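Local coordinates for protein polyprenyl synthetase (Nonlabens dokdonensis, PDB 6KD7) that probably acts as a magnesium-dependent prenyltransferase of the FPP/GGPP synthase family, building geranylgeranyl pyrophosphate from smaller isoprenoid diphosphates, at residues T136-F150 with N163-C175. Numbering follows the deposited sequence.
Sequences TALEVCEGQQHDVDF and NMIKLKTSVLVGC
Lys168 starts beside Gly143, where the two segments come closest, and runs on to Gln144 and Asp147. The axes of segments 136-150 and 163-175 approach to 6.9 Å and run roughly antiparallel, at 149°. Gly143, with no side chain, lets the backbones approach, its CA 4.1 Å from Lys168 N. The lysine leaves with CG anti to the backbone N (chi1 -166°), then bends at its last two torsions. Its CE passes Gln144 OE1 at 3.4 Å, and the two side chains cross at about a right angle. NZ ends 3.0 Å from Asp147 OD2, a salt bridge whose hydrogen bond is weak. Shortening Lys168 to an alanine is likely to leave the Asp147 carboxylate without this cation and Gln144 without the aliphatic chain beside its amide. Met164 is a knob in the hole formed by Gly143, His146, Asp147 and Phe150. Its CB touches Phe150 CE2 at 3.5 Å, while its methyl CE lies against Asp147 OD1. Leu167 spreads its two methyls along the other segment: CD1 lies at the edge of the His146 ring, and CD2 meets Glu139 CB at 3.7 Å. Val140 CA makes a CA-H...O contact of 3.4 Å with Leu167 O. Further along, Thr136 CG2 packs on Leu172 CA. A magnesium ion is bound near Lys168, and Leu172 touches the pyrophosphate-pocket residues Arg43 and His72. This is close antiparallel helix packing at the active-site cavity of the all-helical prenyl synthase fold.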
loop_
_atom_site.group_PDB
_atom_site.type_symbol
_atom_site.label_atom_id
_atom_site.label_comp_id
_atom_site.label_asym_id
_atom_site.label_seq_id
_atom_site.Cartn_x
_atom_site.Cartn_y
_atom_site.Cartn_z
ATOM N N THR A 136 39.745 -5.466 5.846
ATOM C CA THR A 136 38.846 -4.997 6.918
ATOM C C THR A 136 37.472 -4.677 6.298
ATOM O O THR A 136 36.483 -5.150 6.833
ATOM C CB THR A 136 39.475 -3.817 7.673
ATOM O OG1 THR A 136 40.695 -4.341 8.220
ATOM C CG2 THR A 136 38.560 -3.269 8.752
ATOM N N ALA A 137 37.415 -3.955 5.192
ATOM C CA ALA A 137 36.129 -3.519 4.615
ATOM C C ALA A 137 35.320 -4.776 4.232
ATOM O O ALA A 137 34.138 -4.874 4.557
ATOM C CB ALA A 137 36.391 -2.613 3.459
ATOM N N LEU A 138 35.978 -5.804 3.708
ATOM C CA LEU A 138 35.273 -6.987 3.195
ATOM C C LEU A 138 34.846 -7.791 4.391
ATOM O O LEU A 138 33.758 -8.397 4.327
ATOM C CB LEU A 138 36.152 -7.801 2.256
ATOM C CG LEU A 138 35.473 -9.012 1.604
ATOM C CD1 LEU A 138 34.240 -8.565 0.804
ATOM C CD2 LEU A 138 36.452 -9.751 0.678
ATOM N N GLU A 139 35.629 -7.746 5.470
ATOM C CA GLU A 139 35.253 -8.467 6.702
ATOM C C GLU A 139 33.987 -7.827 7.293
ATOM O O GLU A 139 33.139 -8.555 7.819
ATOM C CB GLU A 139 36.406 -8.404 7.713
ATOM C CG GLU A 139 37.497 -9.419 7.411
ATOM C CD GLU A 139 38.802 -9.219 8.176
ATOM O OE1 GLU A 139 39.082 -8.081 8.635
ATOM O OE2 GLU A 139 39.517 -10.200 8.267
ATOM N N VAL A 140 33.916 -6.498 7.271
ATOM C CA VAL A 140 32.752 -5.748 7.797
ATOM C C VAL A 140 31.520 -6.211 6.977
ATOM O O VAL A 140 30.489 -6.463 7.592
ATOM C CB VAL A 140 33.024 -4.235 7.771
ATOM C CG1 VAL A 140 31.771 -3.380 7.980
ATOM C CG2 VAL A 140 34.068 -3.871 8.830
ATOM N N CYS A 141 31.627 -6.362 5.657
ATOM C CA CYS A 141 30.499 -6.879 4.814
ATOM C C CYS A 141 30.079 -8.277 5.305
ATOM O O CYS A 141 28.853 -8.544 5.476
ATOM C CB CYS A 141 30.836 -6.894 3.332
ATOM S SG CYS A 141 31.101 -5.242 2.648
ATOM N N GLU A 142 31.040 -9.148 5.588
ATOM C CA GLU A 142 30.748 -10.518 6.034
ATOM C C GLU A 142 30.061 -10.449 7.387
ATOM O O GLU A 142 29.122 -11.212 7.612
ATOM C CB GLU A 142 32.000 -11.383 6.111
ATOM C CG GLU A 142 32.645 -11.583 4.755
ATOM C CD GLU A 142 33.914 -12.436 4.762
ATOM O OE1 GLU A 142 34.309 -12.847 5.875
ATOM O OE2 GLU A 142 34.483 -12.680 3.655
ATOM N N GLY A 143 30.543 -9.607 8.287
ATOM C CA GLY A 143 29.907 -9.510 9.606
ATOM C C GLY A 143 28.440 -9.083 9.492
ATOM O O GLY A 143 27.637 -9.600 10.255
ATOM N N GLN A 144 28.142 -8.140 8.596
ATOM C CA GLN A 144 26.787 -7.635 8.326
ATOM C C GLN A 144 25.949 -8.821 7.870
ATOM O O GLN A 144 24.820 -9.005 8.418
ATOM C CB GLN A 144 26.738 -6.571 7.233
ATOM C CG GLN A 144 27.185 -5.184 7.683
ATOM C CD GLN A 144 26.303 -4.604 8.772
ATOM O OE1 GLN A 144 25.176 -5.084 9.019
ATOM N NE2 GLN A 144 26.825 -3.570 9.438
ATOM N N GLN A 145 26.470 -9.608 6.934
ATOM C CA GLN A 145 25.667 -10.729 6.391
ATOM C C GLN A 145 25.404 -11.755 7.478
ATOM O O GLN A 145 24.303 -12.276 7.507
ATOM C CB GLN A 145 26.323 -11.425 5.217
ATOM C CG GLN A 145 25.431 -12.486 4.581
ATOM C CD GLN A 145 24.120 -11.929 4.082
ATOM O OE1 GLN A 145 24.075 -10.889 3.419
ATOM N NE2 GLN A 145 23.046 -12.593 4.480
ATOM N N HIS A 146 26.385 -12.056 8.327
ATOM C CA HIS A 146 26.191 -13.024 9.425
ATOM C C HIS A 146 25.068 -12.500 10.321
ATOM O O HIS A 146 24.237 -13.291 10.758
ATOM C CB HIS A 146 27.485 -13.234 10.233
ATOM C CG HIS A 146 28.499 -14.050 9.508
ATOM N ND1 HIS A 146 29.810 -13.629 9.302
ATOM C CD2 HIS A 146 28.406 -15.242 8.923
ATOM C CE1 HIS A 146 30.461 -14.535 8.612
ATOM N NE2 HIS A 146 29.620 -15.521 8.371
ATOM N N ASP A 147 25.092 -11.219 10.651
ATOM C CA ASP A 147 24.093 -10.645 11.579
ATOM C C ASP A 147 22.690 -10.810 10.940
ATOM O O ASP A 147 21.740 -11.154 11.650
ATOM C CB ASP A 147 24.407 -9.192 11.872
ATOM C CG ASP A 147 23.777 -8.673 13.157
ATOM O OD1 ASP A 147 23.499 -9.443 14.052
ATOM O OD2 ASP A 147 23.615 -7.509 13.248
ATOM N N VAL A 148 22.576 -10.612 9.636
ATOM C CA VAL A 148 21.302 -10.797 8.880
ATOM C C VAL A 148 20.924 -12.278 8.959
ATOM O O VAL A 148 19.777 -12.540 9.270
ATOM C CB VAL A 148 21.410 -10.318 7.417
ATOM C CG1 VAL A 148 20.214 -10.758 6.569
ATOM C CG2 VAL A 148 21.546 -8.821 7.387
ATOM N N ASP A 149 21.865 -13.182 8.685
ATOM C CA ASP A 149 21.589 -14.636 8.709
ATOM C C ASP A 149 21.074 -15.035 10.105
ATOM O O ASP A 149 20.200 -15.916 10.189
ATOM C CB ASP A 149 22.808 -15.445 8.290
ATOM C CG ASP A 149 23.246 -15.230 6.847
ATOM O OD1 ASP A 149 22.450 -14.685 6.038
ATOM O OD2 ASP A 149 24.405 -15.544 6.558
ATOM N N PHE A 150 21.577 -14.438 11.182
ATOM C CA PHE A 150 21.174 -14.842 12.548
ATOM C C PHE A 150 19.688 -14.522 12.795
ATOM O O PHE A 150 19.071 -15.167 13.652
ATOM C CB PHE A 150 22.007 -14.131 13.619
ATOM C CG PHE A 150 23.459 -14.519 13.730
ATOM C CD1 PHE A 150 23.976 -15.626 13.079
ATOM C CD2 PHE A 150 24.310 -13.751 14.506
ATOM C CE1 PHE A 150 25.314 -15.960 13.187
ATOM C CE2 PHE A 150 25.649 -14.100 14.637
ATOM C CZ PHE A 150 26.148 -15.199 13.971
ATOM N N ASN A 163 32.311 -14.197 16.760
ATOM C CA ASN A 163 32.894 -14.104 15.400
ATOM C C ASN A 163 32.154 -13.012 14.612
ATOM O O ASN A 163 32.820 -12.194 13.936
ATOM C CB ASN A 163 32.891 -15.476 14.722
ATOM C CG ASN A 163 33.532 -15.387 13.360
ATOM O OD1 ASN A 163 34.692 -15.052 13.292
ATOM N ND2 ASN A 163 32.767 -15.524 12.287
ATOM N N MET A 164 30.821 -12.933 14.728
ATOM C CA MET A 164 30.069 -11.949 13.930
ATOM C C MET A 164 30.430 -10.529 14.407
ATOM O O MET A 164 30.773 -9.660 13.545
ATOM C CB MET A 164 28.569 -12.234 14.015
ATOM C CG MET A 164 27.709 -11.200 13.290
ATOM S SD MET A 164 27.368 -9.704 14.236
ATOM C CE MET A 164 26.278 -10.345 15.512
ATOM N N ILE A 165 30.345 -10.259 15.710
ATOM C CA ILE A 165 30.651 -8.892 16.208
ATOM C C ILE A 165 32.135 -8.553 16.004
ATOM O O ILE A 165 32.465 -7.350 15.781
ATOM C CB ILE A 165 30.200 -8.655 17.654
ATOM C CG1 ILE A 165 30.872 -9.590 18.648
ATOM C CG2 ILE A 165 28.678 -8.679 17.726
ATOM C CD1 ILE A 165 30.722 -9.099 20.079
ATOM N N LYS A 166 33.001 -9.552 15.940
ATOM C CA LYS A 166 34.422 -9.264 15.648
ATOM C C LYS A 166 34.504 -8.662 14.256
ATOM O O LYS A 166 35.096 -7.547 14.109
ATOM C CB LYS A 166 35.277 -10.525 15.756
ATOM C CG LYS A 166 36.745 -10.279 15.419
ATOM C CD LYS A 166 37.588 -11.520 15.525
ATOM C CE LYS A 166 38.382 -11.804 14.285
ATOM N NZ LYS A 166 38.778 -13.229 14.297
ATOM N N LEU A 167 33.944 -9.367 13.266
ATOM C CA LEU A 167 33.945 -8.898 11.848
ATOM C C LEU A 167 33.174 -7.582 11.712
ATOM O O LEU A 167 33.615 -6.678 10.978
ATOM C CB LEU A 167 33.348 -9.995 10.961
ATOM C CG LEU A 167 34.169 -11.280 10.893
ATOM C CD1 LEU A 167 33.436 -12.402 10.199
ATOM C CD2 LEU A 167 35.461 -11.024 10.147
ATOM N N LYS A 168 32.037 -7.451 12.370
ATOM C CA LYS A 168 31.128 -6.322 12.078
ATOM C C LYS A 168 31.606 -5.045 12.779
ATOM O O LYS A 168 31.336 -3.960 12.234
ATOM C CB LYS A 168 29.704 -6.655 12.534
ATOM C CG LYS A 168 28.608 -5.741 11.998
ATOM C CD LYS A 168 27.412 -5.774 12.909
ATOM C CE LYS A 168 26.099 -5.936 12.179
ATOM N NZ LYS A 168 25.064 -4.981 12.651
ATOM N N THR A 169 32.156 -5.171 13.984
ATOM C CA THR A 169 32.496 -3.961 14.770
ATOM C C THR A 169 33.944 -3.890 15.277
ATOM O O THR A 169 34.332 -2.814 15.633
ATOM C CB THR A 169 31.571 -3.859 15.987
ATOM O OG1 THR A 169 31.982 -4.861 16.900
ATOM C CG2 THR A 169 30.112 -4.079 15.667
ATOM N N SER A 170 34.685 -4.987 15.329
ATOM C CA SER A 170 36.033 -4.958 15.953
ATOM C C SER A 170 37.185 -4.876 14.953
ATOM O O SER A 170 38.116 -4.156 15.226
ATOM C CB SER A 170 36.198 -6.124 16.854
ATOM O OG SER A 170 35.204 -6.120 17.853
ATOM N N VAL A 171 37.107 -5.580 13.834
ATOM C CA VAL A 171 38.258 -5.563 12.875
ATOM C C VAL A 171 38.599 -4.128 12.479
ATOM O O VAL A 171 39.763 -3.869 12.226
ATOM C CB VAL A 171 38.058 -6.469 11.645
ATOM C CG1 VAL A 171 37.991 -7.916 12.061
ATOM C CG2 VAL A 171 36.847 -6.080 10.828
ATOM N N LEU A 172 37.640 -3.207 12.399
ATOM C CA LEU A 172 37.929 -1.832 11.974
ATOM C C LEU A 172 38.648 -1.088 13.100
ATOM O O LEU A 172 39.336 -0.124 12.788
ATOM C CB LEU A 172 36.663 -1.101 11.569
ATOM C CG LEU A 172 36.809 0.361 11.187
ATOM C CD1 LEU A 172 37.642 0.528 9.919
ATOM C CD2 LEU A 172 35.429 1.008 11.034
ATOM N N VAL A 173 38.445 -1.475 14.343
ATOM C CA VAL A 173 39.186 -0.877 15.486
ATOM C C VAL A 173 40.661 -1.264 15.350
ATOM O O VAL A 173 41.492 -0.360 15.357
ATOM C CB VAL A 173 38.600 -1.328 16.822
ATOM C CG1 VAL A 173 39.345 -0.664 17.976
ATOM C CG2 VAL A 173 37.120 -0.965 16.906
ATOM N N GLY A 174 40.930 -2.560 15.229
ATOM C CA GLY A 174 42.238 -3.133 14.896
ATOM C C GLY A 174 42.869 -2.423 13.719
ATOM O O GLY A 174 44.035 -2.001 13.804
ATOM N N CYS A 175 42.104 -2.266 12.656
ATOM C CA CYS A 175 42.589 -1.726 11.382
ATOM C C CYS A 175 43.012 -0.280 11.593
ATOM O O CYS A 175 44.036 0.116 11.044
ATOM C CB CYS A 175 41.509 -1.889 10.301
ATOM S SG CYS A 175 41.912 -1.041 8.767
#